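Local coordinates for putative iron-regulated protein A (Parabacteroides distasonis ATCC 8503, PDB 4ECG) that is a putative imelysin-like, iron-regulated protein of the M75 peptidase family that binds calcium ions and may take part in bacterial iron uptake, at residues E42-D50 with K296-D304. Numbering follows the deposited sequence.
Sequences EVALPTYKD and KNAYFGGRD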
ATOM      1  N   GLU A  42       8.284  15.854   0.417  1.00 56.07           N
ATOM      2  CA  GLU A  42       7.914  15.596   1.805  1.00 57.02           C
ATOM      3  C   GLU A  42       6.982  14.372   2.013  1.00 54.50           C
ATOM      4  O   GLU A  42       6.805  13.944   3.172  1.00 53.64           O
ATOM      5  CB  GLU A  42       7.266  16.865   2.393  1.00 61.81           C
ATOM      6  CG  GLU A  42       8.141  18.136   2.304  1.00 65.92           C
ATOM      7  CD  GLU A  42       9.482  18.012   3.048  1.00 74.60           C
ATOM      8  OE1 GLU A  42       9.548  17.398   4.155  1.00 80.39           O
ATOM      9  OE2 GLU A  42      10.505  18.555   2.558  1.00 82.70           O
ATOM     10  N   VAL A  43       6.353  13.840   0.939  1.00 50.94           N
ATOM     11  CA  VAL A  43       5.526  12.623   1.058  1.00 51.90           C
ATOM     12  C   VAL A  43       6.151  11.417   0.297  1.00 50.93           C
ATOM     13  O   VAL A  43       6.610  10.487   0.931  1.00 51.53           O
ATOM     14  CB  VAL A  43       4.036  12.834   0.723  1.00 50.10           C
ATOM     15  CG1 VAL A  43       3.294  11.535   0.988  1.00 50.15           C
ATOM     16  CG2 VAL A  43       3.434  13.908   1.602  1.00 50.55           C
ATOM     17  N   ALA A  44       6.249  11.478  -1.030  1.00 49.82           N
ATOM     18  CA  ALA A  44       6.763  10.362  -1.855  1.00 47.47           C
ATOM     19  C   ALA A  44       8.197   9.967  -1.511  1.00 49.04           C
ATOM     20  O   ALA A  44       8.422   8.893  -0.963  1.00 52.74           O
ATOM     21  CB  ALA A  44       6.661  10.695  -3.366  1.00 44.82           C
ATOM     22  N   LEU A  45       9.167  10.814  -1.864  1.00 50.25           N
ATOM     23  CA  LEU A  45      10.575  10.449  -1.752  1.00 55.26           C
ATOM     24  C   LEU A  45      10.927   9.999  -0.313  1.00 54.87           C
ATOM     25  O   LEU A  45      11.595   8.996  -0.151  1.00 57.05           O
ATOM     26  CB  LEU A  45      11.524  11.573  -2.238  1.00 57.64           C
ATOM     27  CG  LEU A  45      11.783  11.757  -3.742  1.00 54.98           C
ATOM     28  CD1 LEU A  45      12.651  12.993  -4.022  1.00 57.67           C
ATOM     29  CD2 LEU A  45      12.457  10.528  -4.322  1.00 54.60           C
ATOM     30  N   PRO A  46      10.463  10.706   0.735  1.00 56.54           N
ATOM     31  CA  PRO A  46      10.777  10.204   2.106  1.00 54.43           C
ATOM     32  C   PRO A  46      10.093   8.885   2.482  1.00 52.86           C
ATOM     33  O   PRO A  46      10.691   8.067   3.128  1.00 57.89           O
ATOM     34  CB  PRO A  46      10.300  11.326   3.013  1.00 56.22           C
ATOM     35  CG  PRO A  46      10.261  12.534   2.161  1.00 55.82           C
ATOM     36  CD  PRO A  46       9.899  12.059   0.779  1.00 58.36           C
ATOM     37  N   THR A  47       8.873   8.639   2.035  1.00 54.80           N
ATOM     38  CA  THR A  47       8.218   7.366   2.328  1.00 49.67           C
ATOM     39  C   THR A  47       9.055   6.238   1.723  1.00 48.27           C
ATOM     40  O   THR A  47       9.305   5.221   2.345  1.00 46.89           O
ATOM     41  CB  THR A  47       6.777   7.329   1.802  1.00 48.16           C
ATOM     42  OG1 THR A  47       5.943   8.320   2.450  1.00 46.52           O
ATOM     43  CG2 THR A  47       6.171   5.964   1.982  1.00 47.05           C
ATOM     44  N   TYR A  48       9.519   6.442   0.511  1.00 49.77           N
ATOM     45  CA  TYR A  48      10.240   5.418  -0.211  1.00 45.14           C
ATOM     46  C   TYR A  48      11.638   5.275   0.371  1.00 47.25           C
ATOM     47  O   TYR A  48      12.168   4.197   0.440  1.00 47.88           O
ATOM     48  CB  TYR A  48      10.300   5.803  -1.689  1.00 46.52           C
ATOM     49  CG  TYR A  48       9.010   5.621  -2.484  1.00 46.94           C
ATOM     50  CD1 TYR A  48       8.156   4.574  -2.241  1.00 48.17           C
ATOM     51  CD2 TYR A  48       8.692   6.452  -3.525  1.00 47.65           C
ATOM     52  CE1 TYR A  48       6.985   4.382  -2.987  1.00 48.17           C
ATOM     53  CE2 TYR A  48       7.512   6.276  -4.281  1.00 50.05           C
ATOM     54  CZ  TYR A  48       6.675   5.217  -4.023  1.00 48.95           C
ATOM     55  OH  TYR A  48       5.513   5.010  -4.743  1.00 50.52           O
ATOM     56  N   LYS A  49      12.253   6.365   0.784  1.00 51.24           N
ATOM     57  CA  LYS A  49      13.570   6.306   1.429  1.00 57.12           C
ATOM     58  C   LYS A  49      13.491   5.519   2.734  1.00 51.62           C
ATOM     59  O   LYS A  49      14.382   4.770   3.069  1.00 51.15           O
ATOM     60  CB  LYS A  49      14.101   7.744   1.658  1.00 62.45           C
ATOM     61  CG  LYS A  49      15.278   7.950   2.612  1.00 67.96           C
ATOM     62  CD  LYS A  49      16.640   7.614   2.002  1.00 77.59           C
ATOM     63  CE  LYS A  49      17.823   8.116   2.864  1.00 83.75           C
ATOM     64  NZ  LYS A  49      17.939   9.618   2.955  1.00 78.28           N
ATOM     65  N   ASP A  50      12.427   5.723   3.483  1.00 51.46           N
ATOM     66  CA  ASP A  50      12.228   5.041   4.762  1.00 52.13           C
ATOM     67  C   ASP A  50      12.014   3.575   4.423  1.00 50.34           C
ATOM     68  O   ASP A  50      12.520   2.696   5.118  1.00 46.38           O
ATOM     69  CB  ASP A  50      10.998   5.622   5.488  1.00 52.99           C
ATOM     70  CG  ASP A  50      10.657   4.934   6.841  1.00 54.62           C
ATOM     71  OD1 ASP A  50      11.574   4.644   7.656  1.00 55.18           O
ATOM     72  OD2 ASP A  50       9.426   4.735   7.108  1.00 55.51           O
ATOM     73  N   LYS A 296      -3.873  10.598   3.942  1.00 47.91           N
ATOM     74  CA  LYS A 296      -3.813  11.637   4.934  1.00 47.79           C
ATOM     75  C   LYS A 296      -2.536  12.417   4.792  1.00 49.68           C
ATOM     76  O   LYS A 296      -2.549  13.634   4.777  1.00 54.37           O
ATOM     77  CB  LYS A 296      -3.935  11.037   6.341  1.00 43.44           C
ATOM     78  CG  LYS A 296      -4.123  12.065   7.439  1.00 46.31           C
ATOM     79  CD  LYS A 296      -4.384  11.423   8.799  1.00 45.11           C
ATOM     80  CE  LYS A 296      -4.523  12.446   9.900  1.00 48.44           C
ATOM     81  NZ  LYS A 296      -4.585  11.810  11.243  1.00 49.10           N
ATOM     82  N   ASN A 297      -1.442  11.703   4.651  1.00 50.05           N
ATOM     83  CA  ASN A 297      -0.130  12.303   4.403  1.00 49.64           C
ATOM     84  C   ASN A 297      -0.145  13.112   3.158  1.00 47.33           C
ATOM     85  O   ASN A 297       0.406  14.212   3.137  1.00 52.59           O
ATOM     86  CB  ASN A 297       0.920  11.182   4.249  1.00 49.91           C
ATOM     87  CG  ASN A 297       1.245  10.480   5.569  1.00 51.01           C
ATOM     88  OD1 ASN A 297       0.814  10.902   6.693  1.00 48.88           O
ATOM     89  ND2 ASN A 297       2.021   9.394   5.452  1.00 49.08           N
ATOM     90  N   ALA A 298      -0.735  12.531   2.100  1.00 47.54           N
ATOM     91  CA  ALA A 298      -0.844  13.182   0.790  1.00 47.62           C
ATOM     92  C   ALA A 298      -1.626  14.499   0.875  1.00 51.28           C
ATOM     93  O   ALA A 298      -1.243  15.461   0.219  1.00 56.92           O
ATOM     94  CB  ALA A 298      -1.542  12.273  -0.245  1.00 45.12           C
ATOM     95  N   TYR A 299      -2.729  14.510   1.633  1.00 46.36           N
ATOM     96  CA  TYR A 299      -3.673  15.610   1.630  1.00 46.69           C
ATOM     97  C   TYR A 299      -3.094  16.765   2.448  1.00 51.89           C
ATOM     98  O   TYR A 299      -3.318  17.929   2.124  1.00 53.18           O
ATOM     99  CB  TYR A 299      -5.020  15.155   2.248  1.00 45.80           C
ATOM    100  CG  TYR A 299      -6.160  16.151   2.189  1.00 49.34           C
ATOM    101  CD1 TYR A 299      -6.744  16.477   0.996  1.00 50.00           C
ATOM    102  CD2 TYR A 299      -6.658  16.776   3.349  1.00 54.60           C
ATOM    103  CE1 TYR A 299      -7.748  17.416   0.939  1.00 50.92           C
ATOM    104  CE2 TYR A 299      -7.686  17.707   3.293  1.00 52.32           C
ATOM    105  CZ  TYR A 299      -8.231  18.007   2.075  1.00 53.03           C
ATOM    106  OH  TYR A 299      -9.262  18.927   1.947  1.00 55.37           O
ATOM    107  N   PHE A 300      -2.416  16.431   3.551  1.00 50.97           N
ATOM    108  CA  PHE A 300      -1.868  17.442   4.447  1.00 51.91           C
ATOM    109  C   PHE A 300      -0.414  17.758   4.112  1.00 52.06           C
ATOM    110  O   PHE A 300       0.171  18.617   4.717  1.00 56.25           O
ATOM    111  CB  PHE A 300      -2.017  17.018   5.938  1.00 50.01           C
ATOM    112  CG  PHE A 300      -3.448  16.932   6.408  1.00 49.79           C
ATOM    113  CD1 PHE A 300      -4.238  18.050   6.461  1.00 51.34           C
ATOM    114  CD2 PHE A 300      -4.023  15.730   6.742  1.00 51.49           C
ATOM    115  CE1 PHE A 300      -5.575  17.977   6.870  1.00 50.93           C
ATOM    116  CE2 PHE A 300      -5.335  15.637   7.162  1.00 49.64           C
ATOM    117  CZ  PHE A 300      -6.119  16.774   7.212  1.00 52.39           C
ATOM    118  N   GLY A 301       0.188  17.048   3.173  1.00 53.78           N
ATOM    119  CA  GLY A 301       1.484  17.472   2.657  1.00 54.52           C
ATOM    120  C   GLY A 301       2.701  17.162   3.493  1.00 54.00           C
ATOM    121  O   GLY A 301       3.688  17.859   3.397  1.00 59.32           O
ATOM    122  N   GLY A 302       2.642  16.099   4.289  1.00 53.68           N
ATOM    123  CA  GLY A 302       3.823  15.577   4.990  1.00 54.82           C
ATOM    124  C   GLY A 302       3.523  14.238   5.660  1.00 54.65           C
ATOM    125  O   GLY A 302       2.369  13.918   5.908  1.00 55.70           O
ATOM    126  N   ARG A 303       4.527  13.426   5.931  1.00 57.04           N
ATOM    127  CA  ARG A 303       4.261  12.189   6.712  1.00 59.40           C
ATOM    128  C   ARG A 303       3.738  12.495   8.142  1.00 57.32           C
ATOM    129  O   ARG A 303       4.258  13.370   8.841  1.00 57.08           O
ATOM    130  CB  ARG A 303       5.501  11.333   6.807  1.00 60.97           C
ATOM    131  CG  ARG A 303       6.162  10.987   5.486  1.00 62.40           C
ATOM    132  CD  ARG A 303       7.161   9.874   5.742  1.00 67.79           C
ATOM    133  NE  ARG A 303       6.438   8.628   6.074  1.00 76.32           N
ATOM    134  CZ  ARG A 303       6.984   7.427   6.274  1.00 72.05           C
ATOM    135  NH1 ARG A 303       8.274   7.251   6.173  1.00 72.96           N
ATOM    136  NH2 ARG A 303       6.227   6.388   6.568  1.00 74.80           N
ATOM    137  N   ASP A 304       2.666  11.811   8.537  1.00 58.84           N
ATOM    138  CA  ASP A 304       2.119  11.918   9.888  1.00 64.54           C
ATOM    139  C   ASP A 304       1.577  13.330  10.200  1.00 63.67           C
ATOM    140  O   ASP A 304       1.286  13.636  11.338  1.00 57.75           O
ATOM    141  CB  ASP A 304       3.162  11.480  10.946  1.00 66.01           C
ATOM    142  CG  ASP A 304       3.405   9.920  10.972  1.00 72.78           C
ATOM    143  OD1 ASP A 304       2.525   9.129  10.504  1.00 66.06           O
ATOM    144  OD2 ASP A 304       4.469   9.487  11.509  1.00 81.54           O
TER
HETATM  145  O   HOH W   1       3.422   8.241   3.245  1.00 46.37           O
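In the helical imelysin fold, the end of helix 284-300 and the glycine turn after it meet the kinked, pi-turn-bearing part of the long helix 29-68, where V43 packs against the turn and R303 reaches D50. V43 CG2 lies 3.4 Å from N297 O and 3.6 Å from G302 N, over the last turn of the shorter helix, while its CG1 touches N297 CB. G301, with positive phi, turns the chain out of the helix, and the backbones come nearest at E42 and G302. From there the R303 side chain, bent at chi3 (69°), reaches across to D50, and its NH1 gives D50 OD2 a 2.9 Å hydrogen bond at 165°, which is also a salt bridge. The bond lies near the guanidinium plane but meets the carboxylate from above its plane, the carboxylate and guanidinium planes lying 54° apart. T47 OG1 sits over one face of the R303 guanidinium, offset toward its rim, 3.7 Å from R303 NE; it donates to V43 O at 2.7 Å and accepts from a water that in turn accepts from N297 ND2. Replacing R303 with alanine would probably cost D50 its link to the turn and leave Q90 OE1 without this donor. D50 OD1 pairs with K54 and R303 NH2 with Q90, so the bridge is one link of a longer polar chain, which ties the turn to helix 29-68 beside the buried V43.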